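Local atomic coordinates of FERM, RhoGEF and pleckstrin domain protein 2 (Danio rerio, PDB entry 6D21), a protein that probably acts as a guanine nucleotide exchange factor that activates RAC1 and takes part in actin cytoskeleton remodelling, and is represented here by its FERM domain. Residues T96-L99 / F100-Q103. Sequence-based numbering, arbitrary orientation.
Sequences TRYL and FSLQ
Leu-102 lays its CD1 methyl over one face of the Tyr-98 ring, one helical turn earlier, in a CH-pi contact 3.9 Å from the ring centroid. Leu-102 CD1 sits toward the rim, nearest Tyr-98 CZ at 3.6 Å. Tyr-98 holds CG anti to its own backbone N (chi1 172°), which points the ring out from the helix and leaves one face to the Leu-102 methyl. Leu-102 CD1 also touches CD2 of Leu-99, at 4.2 Å. Replacing Tyr-98 by an alanine would probably leave the Leu-102 methyl without its aromatic cover and free to shift.

The carbonyl O of Tyr-98 is gripped twice: Leu-102 N donates the usual i+4 helix bond, and Ser-101 OG adds a shorter one of 2.7 Å, meeting the C=O at 124°. With chi1 at 73°, OG lies between its own backbone N and carbonyl carbon and folds back onto the preceding turn. At the Phe-100 ring, CD1 brings the edge to 3.4 Å from Thr-96 O, which lies in the ring plane and also accepts from Phe-100 N.

This is the start of helix 94-110 in the FERM central domain. Arg-97 and Phe-100 pack on helix 172-183, whereas Thr-96, Leu-99 and a ring-to-ring meeting of Phe-100 with Phe-45 join the helix to the ubiquitin-like lobe at strands 45-50 and 76-81, where Gln-103 OE1 accepts from Val-81 N.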
# COMPACT_ATOMS: atom_id res chain seq x y z
N THR A 96 -0.16 1.65 15.22
CA THR A 96 0.31 1.06 13.97
C THR A 96 -0.82 0.34 13.27
O THR A 96 -0.97 0.44 12.06
CB THR A 96 1.47 0.05 14.20
OG1 THR A 96 2.45 0.65 15.04
CG2 THR A 96 2.12 -0.33 12.88
N ARG A 97 -1.62 -0.41 14.04
CA ARG A 97 -2.77 -1.12 13.48
C ARG A 97 -3.80 -0.14 12.94
O ARG A 97 -4.43 -0.40 11.94
CB ARG A 97 -3.43 -2.03 14.53
CG ARG A 97 -2.55 -3.22 14.94
CD ARG A 97 -3.32 -4.24 15.78
NE ARG A 97 -3.89 -3.66 17.00
CZ ARG A 97 -3.27 -3.68 18.17
NH1 ARG A 97 -2.08 -4.25 18.29
NH2 ARG A 97 -3.86 -3.15 19.24
N TYR A 98 -3.97 0.99 13.64
CA TYR A 98 -4.82 2.07 13.17
C TYR A 98 -4.38 2.58 11.79
O TYR A 98 -5.19 2.70 10.86
CB TYR A 98 -4.82 3.21 14.19
CG TYR A 98 -5.51 4.48 13.75
CD1 TYR A 98 -6.83 4.46 13.30
CD2 TYR A 98 -4.87 5.72 13.81
CE1 TYR A 98 -7.49 5.64 12.91
CE2 TYR A 98 -5.52 6.91 13.43
CZ TYR A 98 -6.82 6.86 12.98
OH TYR A 98 -7.45 8.04 12.60
N LEU A 99 -3.08 2.83 11.66
CA LEU A 99 -2.53 3.30 10.39
C LEU A 99 -2.74 2.28 9.30
O LEU A 99 -3.09 2.64 8.16
CB LEU A 99 -1.04 3.63 10.51
CG LEU A 99 -0.67 4.90 11.31
CD1 LEU A 99 0.80 5.27 11.11
CD2 LEU A 99 -1.55 6.08 10.92
N PHE A 100 -2.56 1.00 9.62
CA PHE A 100 -2.84 -0.02 8.60
C PHE A 100 -4.32 -0.05 8.21
O PHE A 100 -4.63 -0.20 7.03
CB PHE A 100 -2.39 -1.42 9.07
CG PHE A 100 -1.01 -1.76 8.62
CD1 PHE A 100 0.08 -1.32 9.34
CD2 PHE A 100 -0.80 -2.46 7.44
CE1 PHE A 100 1.39 -1.59 8.92
CE2 PHE A 100 0.51 -2.76 7.02
CZ PHE A 100 1.60 -2.31 7.76
N SER A 101 -5.23 0.10 9.16
CA SER A 101 -6.65 0.16 8.79
C SER A 101 -6.95 1.38 7.88
O SER A 101 -7.78 1.31 6.99
CB SER A 101 -7.55 0.16 10.03
OG SER A 101 -7.53 1.39 10.72
N LEU A 102 -6.25 2.49 8.10
CA LEU A 102 -6.38 3.67 7.23
C LEU A 102 -5.78 3.42 5.86
O LEU A 102 -6.23 4.00 4.88
CB LEU A 102 -5.71 4.90 7.85
CG LEU A 102 -6.35 5.45 9.12
CD1 LEU A 102 -5.49 6.58 9.68
CD2 LEU A 102 -7.77 5.92 8.84
N GLN A 103 -4.75 2.59 5.79
CA GLN A 103 -4.20 2.23 4.47
C GLN A 103 -5.22 1.41 3.68
O GLN A 103 -5.40 1.58 2.47
CB GLN A 103 -2.90 1.44 4.64
CG GLN A 103 -2.27 0.97 3.31
CD GLN A 103 -1.71 2.14 2.53
OE1 GLN A 103 -0.85 2.87 3.01
NE2 GLN A 103 -2.22 2.34 1.33